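Local structure of type I modular polyketide synthase (Streptomyces albus subsp. albus, 6IYT) at residues G53-E56 / A57-R61; R85-F88 / E89-V93; D179-E182 / I183-V187; V236-S239 / Q240-D244. The protein probably selects ethylmalonyl-coenzyme A and transfers its acyl group onward as the acyltransferase domain of a salinomycin polyketide synthase module. All blocks are in the same frame, centred on the assembly; numbering follows the deposited sequence.

Interaction 1: residues G53-E56 / A57-R61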
# COMPACT_ATOMS: atom_id res chain seq x y z
N GLY A 53 16.02 27.68 8.33
CA GLY A 53 16.26 28.97 7.69
C GLY A 53 16.98 28.83 6.37
O GLY A 53 16.81 29.65 5.49
N GLY A 54 17.90 27.88 6.28
CA GLY A 54 18.62 27.66 5.06
C GLY A 54 17.69 27.19 3.95
O GLY A 54 17.84 27.56 2.80
N LEU A 55 16.66 26.45 4.33
CA LEU A 55 15.70 25.94 3.35
C LEU A 55 14.76 27.07 2.91
O LEU A 55 14.55 27.29 1.71
CB LEU A 55 14.95 24.73 3.92
CG LEU A 55 13.86 24.17 3.01
CD1 LEU A 55 14.46 23.78 1.67
CD2 LEU A 55 13.18 22.97 3.67
N GLU A 56 14.38 27.94 3.86
CA GLU A 56 13.71 29.17 3.52
C GLU A 56 14.56 30.03 2.56
O GLU A 56 14.04 30.60 1.62
CB GLU A 56 13.36 29.95 4.79
CG GLU A 56 12.42 31.11 4.58
CD GLU A 56 10.96 30.69 4.47
OE1 GLU A 56 10.52 29.79 5.23
OE2 GLU A 56 10.25 31.26 3.62
N ALA A 57 15.86 30.15 2.84
CA ALA A 57 16.78 30.92 1.98
C ALA A 57 16.87 30.31 0.57
O ALA A 57 16.84 31.02 -0.44
CB ALA A 57 18.18 30.99 2.62
N GLN A 58 16.95 28.99 0.49
CA GLN A 58 17.04 28.35 -0.82
C GLN A 58 15.77 28.58 -1.63
O GLN A 58 15.83 28.80 -2.82
CB GLN A 58 17.30 26.85 -0.71
CG GLN A 58 18.71 26.49 -0.24
CD GLN A 58 19.81 27.15 -1.07
OE1 GLN A 58 20.77 27.72 -0.52
NE2 GLN A 58 19.70 27.06 -2.37
N ARG A 59 14.62 28.44 -0.97
CA ARG A 59 13.34 28.71 -1.62
C ARG A 59 13.25 30.15 -2.12
O ARG A 59 12.79 30.40 -3.23
CB ARG A 59 12.18 28.40 -0.69
CG ARG A 59 11.99 26.92 -0.45
CD ARG A 59 11.20 26.64 0.80
NE ARG A 59 10.02 27.46 0.87
CZ ARG A 59 9.50 27.93 1.99
NH1 ARG A 59 10.02 27.60 3.17
NH2 ARG A 59 8.41 28.69 1.94
N ALA A 60 13.74 31.08 -1.31
CA ALA A 60 13.74 32.50 -1.69
C ALA A 60 14.69 32.80 -2.83
O ALA A 60 14.36 33.59 -3.73
CB ALA A 60 14.09 33.36 -0.48
N ARG A 61 15.86 32.16 -2.82
CA ARG A 61 16.87 32.39 -3.88
C ARG A 61 16.40 31.80 -5.23
O ARG A 61 16.56 32.43 -6.31
CB ARG A 61 18.21 31.79 -3.47
CG ARG A 61 18.90 32.57 -2.35
CD ARG A 61 20.05 31.81 -1.75
NE ARG A 61 21.09 31.56 -2.73
CZ ARG A 61 21.97 32.46 -3.13
NH1 ARG A 61 22.06 33.61 -2.47
NH2 ARG A 61 22.85 32.16 -4.08

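Interaction 2: residues R85-F88 / E89-V93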
# COMPACT_ATOMS: atom_id res chain seq x y z
N ARG A 85 21.76 19.01 -7.51
CA ARG A 85 21.84 19.43 -6.13
C ARG A 85 22.09 18.22 -5.24
O ARG A 85 21.47 17.18 -5.43
CB ARG A 85 20.54 20.13 -5.69
CG ARG A 85 20.33 21.51 -6.31
CD ARG A 85 21.33 22.53 -5.76
NE ARG A 85 20.70 23.84 -5.65
CZ ARG A 85 21.08 24.92 -6.31
NH1 ARG A 85 20.36 26.03 -6.22
NH2 ARG A 85 22.17 24.89 -7.10
N ALA A 86 22.97 18.38 -4.26
CA ALA A 86 22.98 17.50 -3.07
C ALA A 86 21.64 17.53 -2.34
O ALA A 86 21.06 18.61 -2.12
CB ALA A 86 24.10 17.91 -2.12
N ALA A 87 21.24 16.38 -1.81
CA ALA A 87 20.14 16.33 -0.85
C ALA A 87 20.66 16.50 0.59
O ALA A 87 21.04 15.52 1.24
CB ALA A 87 19.38 15.03 -0.99
N PHE A 88 20.47 17.70 1.14
CA PHE A 88 20.74 17.95 2.54
C PHE A 88 19.51 17.61 3.41
O PHE A 88 18.47 17.14 2.91
CB PHE A 88 21.14 19.41 2.72
CG PHE A 88 22.39 19.78 1.98
CD1 PHE A 88 23.55 19.04 2.14
CD2 PHE A 88 22.42 20.88 1.14
CE1 PHE A 88 24.68 19.32 1.39
CE2 PHE A 88 23.58 21.23 0.46
CZ PHE A 88 24.71 20.44 0.58
N GLU A 89 19.65 17.85 4.72
CA GLU A 89 18.74 17.29 5.73
C GLU A 89 17.30 17.86 5.70
O GLU A 89 16.32 17.12 5.92
CB GLU A 89 19.36 17.48 7.14
CG GLU A 89 18.52 16.98 8.32
CD GLU A 89 19.23 17.13 9.69
OE1 GLU A 89 20.11 17.99 9.84
OE2 GLU A 89 18.84 16.42 10.65
N HIS A 90 17.16 19.18 5.53
CA HIS A 90 15.86 19.83 5.54
C HIS A 90 15.36 19.94 4.10
O HIS A 90 16.07 20.50 3.23
CB HIS A 90 15.96 21.23 6.16
CG HIS A 90 16.27 21.23 7.62
ND1 HIS A 90 15.34 21.58 8.57
CD2 HIS A 90 17.35 20.78 8.30
CE1 HIS A 90 15.86 21.42 9.78
NE2 HIS A 90 17.08 20.92 9.64
N ARG A 91 14.15 19.45 3.85
CA ARG A 91 13.74 19.16 2.48
C ARG A 91 12.34 19.65 2.21
O ARG A 91 11.50 19.64 3.08
CB ARG A 91 13.84 17.65 2.24
CG ARG A 91 15.26 17.11 2.30
CD ARG A 91 15.28 15.61 2.12
NE ARG A 91 16.62 15.12 2.24
CZ ARG A 91 17.04 13.89 1.95
NH1 ARG A 91 16.18 12.94 1.62
NH2 ARG A 91 18.33 13.57 2.18
N ALA A 92 12.11 20.09 0.99
CA ALA A 92 10.78 20.41 0.54
C ALA A 92 10.59 20.02 -0.90
O ALA A 92 11.56 20.01 -1.69
CB ALA A 92 10.49 21.89 0.71
N VAL A 93 9.33 19.82 -1.28
CA VAL A 93 8.98 19.58 -2.66
C VAL A 93 7.79 20.46 -3.03
O VAL A 93 6.78 20.50 -2.33
CB VAL A 93 8.64 18.13 -2.89
CG1 VAL A 93 8.25 17.90 -4.34
CG2 VAL A 93 9.80 17.23 -2.44

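Interaction 3: residues D179-E182 / I183-V187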
# COMPACT_ATOMS: atom_id res chain seq x y z
N ASP A 179 -17.68 -4.84 -6.39
CA ASP A 179 -18.12 -5.12 -5.03
C ASP A 179 -18.30 -6.61 -4.76
O ASP A 179 -18.57 -6.99 -3.63
CB ASP A 179 -19.40 -4.36 -4.73
CG ASP A 179 -19.17 -2.85 -4.60
OD1 ASP A 179 -18.39 -2.45 -3.70
OD2 ASP A 179 -19.79 -2.08 -5.37
N ARG A 180 -18.19 -7.44 -5.77
CA ARG A 180 -18.16 -8.88 -5.59
C ARG A 180 -16.77 -9.35 -5.14
O ARG A 180 -15.78 -9.03 -5.78
CB ARG A 180 -18.55 -9.58 -6.90
CG ARG A 180 -20.03 -9.40 -7.23
CD ARG A 180 -20.37 -9.79 -8.65
NE ARG A 180 -19.91 -11.12 -9.00
CZ ARG A 180 -19.84 -11.59 -10.25
NH1 ARG A 180 -19.29 -12.76 -10.49
NH2 ARG A 180 -20.39 -10.90 -11.25
N ILE A 181 -16.72 -10.19 -4.11
CA ILE A 181 -15.44 -10.59 -3.52
C ILE A 181 -14.52 -11.33 -4.53
O ILE A 181 -13.33 -11.09 -4.55
CB ILE A 181 -15.64 -11.44 -2.23
CG1 ILE A 181 -14.33 -11.59 -1.50
CG2 ILE A 181 -16.26 -12.77 -2.55
CD1 ILE A 181 -14.49 -12.03 -0.07
N GLU A 182 -15.11 -12.09 -5.45
CA GLU A 182 -14.33 -12.91 -6.38
C GLU A 182 -13.80 -12.06 -7.55
O GLU A 182 -12.92 -12.46 -8.26
CB GLU A 182 -15.15 -14.09 -6.86
CG GLU A 182 -16.29 -13.69 -7.84
CD GLU A 182 -17.62 -13.33 -7.15
OE1 GLU A 182 -17.64 -12.85 -5.97
OE2 GLU A 182 -18.68 -13.43 -7.84
N ILE A 183 -14.29 -10.83 -7.63
CA ILE A 183 -13.80 -9.82 -8.61
C ILE A 183 -12.81 -8.90 -7.95
O ILE A 183 -11.70 -8.65 -8.48
CB ILE A 183 -14.95 -9.00 -9.18
CG1 ILE A 183 -16.09 -9.91 -9.73
CG2 ILE A 183 -14.43 -8.04 -10.25
CD1 ILE A 183 -15.66 -10.92 -10.75
N LEU A 184 -13.16 -8.44 -6.74
CA LEU A 184 -12.34 -7.50 -5.99
C LEU A 184 -10.96 -8.05 -5.62
O LEU A 184 -9.94 -7.33 -5.76
CB LEU A 184 -13.08 -7.09 -4.72
CG LEU A 184 -12.42 -6.06 -3.84
CD1 LEU A 184 -12.23 -4.79 -4.64
CD2 LEU A 184 -13.30 -5.80 -2.60
N GLN A 185 -10.90 -9.26 -5.05
CA GLN A 185 -9.59 -9.73 -4.56
C GLN A 185 -8.56 -9.83 -5.70
O GLN A 185 -7.45 -9.38 -5.56
CB GLN A 185 -9.71 -11.02 -3.78
CG GLN A 185 -10.51 -10.87 -2.50
CD GLN A 185 -10.27 -12.01 -1.51
OE1 GLN A 185 -9.41 -12.87 -1.71
NE2 GLN A 185 -10.97 -11.95 -0.39
N PRO A 186 -8.95 -10.38 -6.86
CA PRO A 186 -7.92 -10.43 -7.89
C PRO A 186 -7.57 -9.07 -8.47
O PRO A 186 -6.39 -8.83 -8.85
CB PRO A 186 -8.54 -11.36 -8.98
CG PRO A 186 -9.52 -12.21 -8.22
CD PRO A 186 -10.11 -11.22 -7.21
N VAL A 187 -8.53 -8.14 -8.44
CA VAL A 187 -8.24 -6.76 -8.88
C VAL A 187 -7.30 -6.05 -7.88
O VAL A 187 -6.30 -5.48 -8.27
CB VAL A 187 -9.51 -5.96 -9.07
CG1 VAL A 187 -9.19 -4.50 -9.15
CG2 VAL A 187 -10.23 -6.43 -10.31

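Interaction 4: residues V236-S239 / Q240-D244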
# COMPACT_ATOMS: atom_id res chain seq x y z
N VAL A 236 -7.54 -15.94 -7.19
CA VAL A 236 -8.76 -16.18 -7.95
C VAL A 236 -9.55 -17.33 -7.33
O VAL A 236 -10.72 -17.19 -7.04
CB VAL A 236 -8.47 -16.49 -9.43
CG1 VAL A 236 -9.76 -16.99 -10.13
CG2 VAL A 236 -7.95 -15.25 -10.14
N LEU A 237 -8.91 -18.45 -7.08
CA LEU A 237 -9.66 -19.62 -6.64
C LEU A 237 -10.15 -19.48 -5.22
O LEU A 237 -11.25 -19.91 -4.91
CB LEU A 237 -8.82 -20.88 -6.76
CG LEU A 237 -8.53 -21.34 -8.18
CD1 LEU A 237 -7.69 -22.62 -8.11
CD2 LEU A 237 -9.80 -21.55 -9.00
N ARG A 238 -9.32 -18.96 -4.34
CA ARG A 238 -9.74 -18.77 -2.98
C ARG A 238 -10.90 -17.79 -2.86
O ARG A 238 -11.86 -18.05 -2.15
CB ARG A 238 -8.60 -18.37 -2.08
CG ARG A 238 -8.91 -18.72 -0.64
CD ARG A 238 -7.69 -18.55 0.26
NE ARG A 238 -7.34 -17.14 0.44
CZ ARG A 238 -6.35 -16.74 1.23
NH1 ARG A 238 -5.60 -17.63 1.84
NH2 ARG A 238 -6.14 -15.43 1.44
N SER A 239 -10.83 -16.65 -3.58
CA SER A 239 -11.91 -15.68 -3.51
C SER A 239 -13.20 -16.21 -4.14
O SER A 239 -14.29 -15.94 -3.64
CB SER A 239 -11.50 -14.32 -4.12
OG SER A 239 -11.21 -14.39 -5.51
N GLN A 240 -13.08 -17.01 -5.19
CA GLN A 240 -14.27 -17.69 -5.77
C GLN A 240 -14.89 -18.67 -4.77
O GLN A 240 -16.11 -18.71 -4.59
CB GLN A 240 -13.91 -18.43 -7.04
CG GLN A 240 -15.11 -19.02 -7.76
CD GLN A 240 -16.11 -17.97 -8.19
OE1 GLN A 240 -15.78 -17.08 -9.02
NE2 GLN A 240 -17.34 -18.10 -7.74
N LEU A 241 -14.05 -19.39 -4.04
CA LEU A 241 -14.60 -20.35 -3.01
C LEU A 241 -15.38 -19.58 -1.96
O LEU A 241 -16.50 -19.95 -1.58
CB LEU A 241 -13.51 -21.15 -2.36
CG LEU A 241 -13.96 -22.12 -1.28
CD1 LEU A 241 -14.87 -23.18 -1.86
CD2 LEU A 241 -12.75 -22.74 -0.61
N PHE A 242 -14.81 -18.46 -1.54
CA PHE A 242 -15.47 -17.62 -0.55
C PHE A 242 -16.78 -17.03 -1.08
O PHE A 242 -17.75 -16.88 -0.32
CB PHE A 242 -14.53 -16.51 -0.09
CG PHE A 242 -13.38 -16.99 0.74
CD1 PHE A 242 -13.32 -18.30 1.16
CD2 PHE A 242 -12.41 -16.11 1.17
CE1 PHE A 242 -12.26 -18.74 1.94
CE2 PHE A 242 -11.31 -16.57 1.91
CZ PHE A 242 -11.29 -17.86 2.36
N ALA A 243 -16.78 -16.61 -2.34
CA ALA A 243 -18.02 -16.13 -3.00
C ALA A 243 -19.09 -17.23 -2.97
O ALA A 243 -20.29 -16.96 -2.78
CB ALA A 243 -17.74 -15.73 -4.45
N ASP A 244 -18.67 -18.44 -3.26
CA ASP A 244 -19.56 -19.58 -3.27
C ASP A 244 -20.13 -20.03 -1.92
O ASP A 244 -21.25 -20.52 -1.86
CB ASP A 244 -18.94 -20.76 -4.02
CG ASP A 244 -18.73 -20.47 -5.50
OD1 ASP A 244 -19.43 -19.62 -6.00
OD2 ASP A 244 -17.90 -21.09 -6.14

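Interaction 1: residues G53-E56 / A57-R61
A single turn of helix 52-67 brings Glu-56 and Arg-59, three residues apart, into a salt bridge along one flank. Glu-56 OE1 meets Arg-59 NH1 at 3.0 Å, but the N-H is bent to 123° at the hydrogen, so as a hydrogen bond it is weak. The carboxylate plane stands 68° from the guanidinium plane, with OE2 over one guanidinium face, 3.6 Å from Arg-59 NH2; this is a charge contact rather than a flat two-pronged pairing. The Glu-56 chain leaves with CG anti to the backbone N (chi1 -169°) and then bends at chi2, which folds the carboxylate back towards the arginine. The stronger hold on Arg-59 lies elsewhere: its NE donates to Leu-106 O, and its chain also touches Pro-109. This helix packs on the antiparallel sheet formed by strands 43-49, 90-96 and 111-114, and Leu-55 packs into that interface against Val-47, Ala-49, His-90 and Ala-92, with Gln-58 beside it on Val-47 and Ala-49. On the way to its salt bridge, Arg-59 CD passes 4.2 Å from Leu-55 CG, so the aliphatic part of the arginine lies beside the buried leucine. Regular i to i+4 bonds carry the backbone. The straightest runs from Arg-59 N to Leu-55 O, 2.9 Å, while Ala-60 N reaches Glu-56 O at 3.0 Å.

Interaction 2: residues R85-F88 / E89-V93
The Arg-91 guanidinium carries Ala-87 CB over one face, 3.5 Å above the plane and displaced toward the rim, while Phe-88 O lies at its edge. That edge contact is a hydrogen bond: Arg-91 NE donates to Phe-88 O at 2.8 Å, with an angle of 168° at the hydrogen and the oxygen only 3° out of the guanidinium plane. Seen from the acceptor, the nitrogen is tilted from the carbonyl plane. The methyl of Ala-87 sits nearest the outer nitrogen, CB being 3.6 Å from Arg-91 NH2. The Phe-88 ring has Ala-86 CB over one face, 3.7 Å above the plane and again off-centre; Tyr-464 meets this ring edge-to-face, and Lys-50 makes a cation-pi contact with it. From CG to NE the arginine chain is extended (chi2 177°), and this lets it run back along the preceding loop until NE comes level with the carbonyl of a residue three positions earlier. A main-chain oxygen of the loop is thereby held by a side chain of the strand that follows. Arg-91 is gripped from beyond the loop as well, since NH1 donates to Trp-439 O and the indole of Trp-439 forms a cation-pi contact with it. At the start of the strand, Glu-89 and His-90 both face Ala-49, a classic beta bulge. The loop thus links helix 74-84 to strand 90-96, the middle strand between 43-49 and 111-114, with helix 52-67 touching His-90 and Ala-92 and helix 428-439 touching Ala-87 and Val-93.

Interaction 3: residues D179-E182 / I183-V187
Arg-180, at the N-cap position of helix 181-200, lays its side chain across Ile-183 in the first turn. Its CB starts 3.8 Å from Ile-183 CG1. The chain then bends at chi3 (53°), which turns the head back over the isoleucine: NE and CZ each lie 4.1 Å from that same CG1, which sits over one face of the guanidinium, and NH1 reaches Ile-183 CD1. At the tip, NE and NH1 both grip one oxygen, Glu-182 OE2, at 2.9 and 2.8 Å respectively, in a side-on salt bridge. Glu-182 OE2 lies in the guanidinium plane, while the two nitrogens reach it from one face of the carboxylate. The carbonyl oxygen of Arg-180 opens the helix's bonding, accepting from Ile-183 N, which lies above the carbonyl plane, and from Leu-184 N at 2.9 Å, nearly in line with the C=O. Further along, Ile-181 and Gln-185 lie side by side, with CD1 of the isoleucine 3.5 Å from NE2 of the glutamine. The helix kinks at Pro-186, whose nitrogen has no hydrogen to give; its CD instead rests 3.2 Å from Glu-182 O. Since one carboxylate oxygen takes two donors from a cation, Glu-182 is probably held in its charged form, and the pairing would fix the rotation of the guanidinium while its hydrocarbon-covered face stays against Ile-183.

Interaction 4: residues V236-S239 / Q240-D244
Within helix 228-245, which packs beside helix 181-200, Arg-238 and Phe-242 lie side by side, one turn apart, and their side chains run the same way. One contact is CH-pi: Arg-238 CG stands over the Phe-242 ring face, 4.3 Å from its centroid and 25° off the normal, with Phe-242 CZ the nearest ring atom to Arg-238 CG, at 3.9 Å. The backbone carbonyl oxygen of Arg-238 also lies over a ring face, displaced toward the rim near Phe-242 CG. Putting CG anti to the backbone N (chi1 -157°) swings the arginine chain along the ring, and the guanidinium ends only 15° from parallel to it. Its charged end is claimed elsewhere, NH1 bonding to Asn-369 OD1.

Backbone bonds are regular, Phe-242 N reaching Arg-238 O at 3.0 Å and Ala-243 N reaching Ser-239 O at 2.9 Å. Ser-239 OG likewise turns back along the helix, bonding to Val-235 O. Among polar side chains, Gln-240 and Asp-244 pair one turn apart: Gln-240 NE2 donates to Asp-244 OD1 at 3.1 Å, arriving from above the carboxylate plane, and more weakly to OD2.

In the fold
The four contacts form two pairs on opposite sides of the chain's centre. Interactions 1 and 2 touch, their centres 11 Å apart, through Leu-55 CD2, which lies 3.7 Å from Arg-91 N; both belong to the small antiparallel sheet and its helix. Interactions 3 and 4, centres 9 Å apart, join helix 181-200 to helix 228-245, where Glu-182 OE1 comes 3.3 Å from Ala-243 CB and Gln-185 OE1 3.5 Å from Ser-239 CB. Between the pairs, the centres of interactions 1 and 4 are about 56 Å apart. Gln-185 and Arg-238 both touch Gln-214, next to Ser-213 of a probable nucleophile elbow, placing this second pair near the likely acyltransferase active site.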